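Local coordinates for packaging enzyme P4 (Pseudomonas phage phi13, PDB 4BLP), which probably acts as a hexameric, RecA-like NTPase and helicase that uses NTP hydrolysis to package RNA into the viral capsid, at residues V76-K79 against D80-S83; T297-F301 against S302-A306. One frame throughout, in Å; residues are numbered along the deposited sequence.

Coming from the N terminus, the chain first meets contact 1, a junction in which strand 73-78 runs straight into helix 79-91, whose N terminus Asp78 caps. It then builds the large mixed sheet, with a probable P-loop after strand 147-152, and ends it at contact 2, where strand 298-302, outermost within this chain, gives way to the last modelled residues and Arg299 pairs with Glu304. Each contact is local and closes no long loop, and the two follow in series, neither nesting nor crossing. Their centres are about 34 Å apart, on opposite sides of the chain's centre: contact 1 belongs to the small antiparallel sheet and contact 2 to the edge of the large one.

Contact 1. Residues V76-K79 against D80-S83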
loop_
_atom_site.group_PDB
_atom_site.type_symbol
_atom_site.label_atom_id
_atom_site.label_comp_id
_atom_site.label_asym_id
_atom_site.label_seq_id
_atom_site.Cartn_x
_atom_site.Cartn_y
_atom_site.Cartn_z
ATOM N N VAL D 76 20.568 12.495 12.351
ATOM C CA VAL D 76 21.828 13.225 12.314
ATOM C C VAL D 76 22.547 12.967 13.613
ATOM O O VAL D 76 21.923 12.991 14.680
ATOM C CB VAL D 76 21.603 14.746 12.103
ATOM C CG1 VAL D 76 22.928 15.520 12.258
ATOM C CG2 VAL D 76 21.001 15.025 10.727
ATOM N N VAL D 77 23.838 12.709 13.540
ATOM C CA VAL D 77 24.672 12.691 14.738
ATOM C C VAL D 77 25.545 13.978 14.651
ATOM O O VAL D 77 26.086 14.288 13.570
ATOM C CB VAL D 77 25.506 11.403 14.948
ATOM C CG1 VAL D 77 26.394 11.120 13.750
ATOM C CG2 VAL D 77 26.357 11.508 16.236
ATOM N N ASP D 78 25.621 14.746 15.740
ATOM C CA ASP D 78 26.502 15.924 15.749
ATOM C C ASP D 78 27.750 15.559 16.554
ATOM O O ASP D 78 27.672 15.305 17.761
ATOM C CB ASP D 78 25.800 17.177 16.295
ATOM C CG ASP D 78 26.695 18.416 16.070
ATOM O OD1 ASP D 78 27.697 18.552 16.779
ATOM O OD2 ASP D 78 26.485 19.141 15.065
ATOM N N LYS D 79 28.919 15.513 15.866
ATOM C CA LYS D 79 30.193 15.123 16.481
ATOM C C LYS D 79 30.642 16.088 17.572
ATOM O O LYS D 79 31.342 15.657 18.487
ATOM C CB LYS D 79 31.301 15.059 15.394
ATOM C CG LYS D 79 31.034 13.895 14.430
ATOM C CD LYS D 79 32.170 13.809 13.374
ATOM C CE LYS D 79 31.910 14.797 12.265
ATOM N NZ LYS D 79 33.048 14.857 11.300
ATOM N N ASP D 80 30.300 17.393 17.456
ATOM C CA ASP D 80 30.738 18.375 18.440
ATOM C C ASP D 80 29.866 18.291 19.706
ATOM O O ASP D 80 30.397 18.395 20.835
ATOM C CB ASP D 80 30.719 19.791 17.855
ATOM C CG ASP D 80 31.814 20.037 16.841
ATOM O OD1 ASP D 80 32.662 19.129 16.651
ATOM O OD2 ASP D 80 31.807 21.112 16.226
ATOM N N ALA D 81 28.542 18.127 19.526
ATOM C CA ALA D 81 27.658 17.921 20.691
ATOM C C ALA D 81 28.092 16.625 21.396
ATOM O O ALA D 81 28.200 16.590 22.625
ATOM C CB ALA D 81 26.197 17.842 20.251
ATOM N N LEU D 82 28.427 15.578 20.600
ATOM C CA LEU D 82 28.860 14.318 21.179
ATOM C C LEU D 82 30.158 14.467 21.968
ATOM O O LEU D 82 30.240 13.961 23.089
ATOM C CB LEU D 82 29.040 13.251 20.078
ATOM C CG LEU D 82 29.633 11.927 20.559
ATOM C CD1 LEU D 82 28.687 11.223 21.606
ATOM C CD2 LEU D 82 29.932 10.991 19.344
ATOM N N SER D 83 31.198 15.059 21.353
ATOM C CA SER D 83 32.490 15.146 22.040
ATOM C C SER D 83 32.389 16.037 23.268
ATOM O O SER D 83 32.934 15.666 24.318
ATOM C CB SER D 83 33.586 15.629 21.078
ATOM O OG SER D 83 33.273 16.942 20.661
#
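The carboxylate of Asp78 is the flat group that meets the first turn of the helix, and it does so through one oxygen. OD1 takes the backbone N-H of Ala81 at 2.9 Å, a fairly straight bond (166°) that arrives on the anti side and 18° out of the carboxylate plane. The same OD1 also receives a weak, bent bond from Asp80 N at 2.9 Å. Two N-H groups of the first turn thus share one acceptor, which makes Asp78 a classic helix N-cap. Its CG lies anti to the backbone N (chi1 -171°), which swings the carboxylate forward over the start of the helix. Separately, CB of Asp78 lies 4.0 Å from the methyl CB of Ala81. The other oxygen, OD2, is hydrogen-bonded to Ser64 OG, so both oxygens of this buried group are engaged and its rotation is fixed. A negative charge here would probably interact favourably with the helix dipole.

Behind the cap the regular helical bonds begin: Leu82 N gives to Asp78 O at 3.0 Å, and Ser83 N to Lys79 O at 2.9 Å. CB of Leu82 sits 3.4 Å from Asp78 O, beside the first of these bonds.

The strand end is held on both flanks, Val77 bonding through its backbone to Ile66 of strand 65-70 and Asp78 to Val109. From the helix, Leu82 reaches Leu201, Leu202 and Thr205 of helix 193-205, while Val77 also touches Leu201, packing this strand-to-helix junction against that helix.

Contact 2. Residues T297-F301 against S302-A306; sequences TGRIF and SGEPA
Arg299 and Glu304 reach for each other from opposite directions and join in a salt bridge, with Phe301 lying against the guanidinium. The carboxylate comes to the edge of the guanidinium, the two planes turned 44° apart. NH1 of Arg299 makes weak bonds to both oxygens, the shorter to Glu304 OE2 at 2.8 Å. A third bond runs from Arg299 NH2 to Glu304 OE1 at 3.0 Å; OE1 lies almost exactly in the guanidinium plane, yet NH2 stands well above the carboxylate plane, so the grip is skewed and not a flat two-pronged pairing.

Over one face of the guanidinium sits Phe301, its CD1 3.4 Å above the plane; seen from the ring, NH2 of Arg299 lies 3.3 Å over its centre. Phe301 owes this place to chi1 of 60°, which sets CG between the backbone N and the carbonyl carbon and holds the ring beside the arginine two residues earlier. The Glu304 side chain crosses that of Phe301 at about a right angle, and Glu304 CG lies 3.8 Å from Phe301 CD2.

Arg299 has a second partner, as NH1 also bonds Thr292 OG1. Phe301 and Glu304 touch Thr292 too, so the cluster lies over strand 287-295, to which strand 298-302, outermost within this chain, is joined antiparallel by backbone bonds of Ile300 with Ile293 and Ser302 with Gln291.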
loop_
_atom_site.group_PDB
_atom_site.type_symbol
_atom_site.label_atom_id
_atom_site.label_comp_id
_atom_site.label_asym_id
_atom_site.label_seq_id
_atom_site.Cartn_x
_atom_site.Cartn_y
_atom_site.Cartn_z
ATOM N N THR D 297 43.188 -7.475 13.183
ATOM C CA THR D 297 44.109 -8.417 12.532
ATOM C C THR D 297 43.379 -9.455 11.657
ATOM O O THR D 297 43.996 -10.444 11.240
ATOM C CB THR D 297 44.996 -9.113 13.580
ATOM O OG1 THR D 297 44.172 -9.715 14.584
ATOM C CG2 THR D 297 45.993 -8.149 14.234
ATOM N N GLY D 298 42.113 -9.204 11.345
ATOM C CA GLY D 298 41.324 -10.088 10.491
ATOM C C GLY D 298 40.095 -10.655 11.179
ATOM O O GLY D 298 39.774 -10.261 12.305
ATOM N N ARG D 299 39.382 -11.564 10.496
ATOM C CA ARG D 299 38.171 -12.139 11.056
ATOM C C ARG D 299 38.500 -13.192 12.137
ATOM O O ARG D 299 39.299 -14.091 11.912
ATOM C CB ARG D 299 37.278 -12.720 9.946
ATOM C CG ARG D 299 35.842 -13.019 10.438
ATOM C CD ARG D 299 34.968 -13.502 9.311
ATOM N NE ARG D 299 35.173 -14.906 8.924
ATOM C CZ ARG D 299 34.355 -15.906 9.244
ATOM N NH1 ARG D 299 33.295 -15.690 10.011
ATOM N NH2 ARG D 299 34.588 -17.131 8.794
ATOM N N ILE D 300 37.890 -13.051 13.324
ATOM C CA ILE D 300 38.088 -13.998 14.443
ATOM C C ILE D 300 36.731 -14.638 14.690
ATOM O O ILE D 300 35.773 -13.924 14.937
ATOM C CB ILE D 300 38.657 -13.325 15.715
ATOM C CG1 ILE D 300 40.003 -12.565 15.417
ATOM C CG2 ILE D 300 38.805 -14.413 16.834
ATOM C CD1 ILE D 300 40.675 -11.893 16.626
ATOM N N PHE D 301 36.629 -15.964 14.628
ATOM C CA PHE D 301 35.322 -16.603 14.694
ATOM C C PHE D 301 35.400 -17.990 15.287
ATOM O O PHE D 301 36.474 -18.586 15.330
ATOM C CB PHE D 301 34.741 -16.692 13.277
ATOM C CG PHE D 301 35.573 -17.499 12.297
ATOM C CD1 PHE D 301 36.645 -16.915 11.620
ATOM C CD2 PHE D 301 35.260 -18.828 12.023
ATOM C CE1 PHE D 301 37.417 -17.658 10.707
ATOM C CE2 PHE D 301 36.027 -19.571 11.109
ATOM C CZ PHE D 301 37.098 -18.983 10.456
ATOM N N SER D 302 34.257 -18.520 15.734
ATOM C CA SER D 302 34.214 -19.842 16.368
ATOM C C SER D 302 32.819 -20.391 16.289
ATOM O O SER D 302 31.849 -19.619 16.244
ATOM C CB SER D 302 34.681 -19.766 17.829
ATOM O OG SER D 302 33.916 -18.845 18.600
ATOM N N GLY D 303 32.721 -21.727 16.291
ATOM C CA GLY D 303 31.434 -22.417 16.285
ATOM C C GLY D 303 30.591 -22.203 15.051
ATOM O O GLY D 303 29.416 -22.556 15.043
ATOM N N GLU D 304 31.190 -21.685 13.974
ATOM C CA GLU D 304 30.492 -21.420 12.711
ATOM C C GLU D 304 30.162 -22.723 11.993
ATOM O O GLU D 304 31.028 -23.589 11.888
ATOM C CB GLU D 304 31.330 -20.531 11.788
ATOM C CG GLU D 304 31.521 -19.112 12.267
ATOM C CD GLU D 304 31.657 -18.141 11.112
ATOM O OE1 GLU D 304 32.300 -18.488 10.092
ATOM O OE2 GLU D 304 31.091 -17.032 11.219
ATOM N N PRO D 305 28.924 -22.887 11.462
ATOM C CA PRO D 305 28.602 -24.145 10.769
ATOM C C PRO D 305 29.150 -24.201 9.337
ATOM O O PRO D 305 29.166 -25.286 8.758
ATOM C CB PRO D 305 27.071 -24.184 10.797
ATOM C CG PRO D 305 26.652 -22.742 10.821
ATOM C CD PRO D 305 27.767 -21.961 11.493
ATOM N N ALA D 306 29.631 -23.059 8.783
ATOM C CA ALA D 306 30.144 -22.973 7.406
ATOM C C ALA D 306 31.605 -22.536 7.347
ATOM O O ALA D 306 32.350 -22.977 6.469
ATOM C CB ALA D 306 29.295 -22.003 6.596
#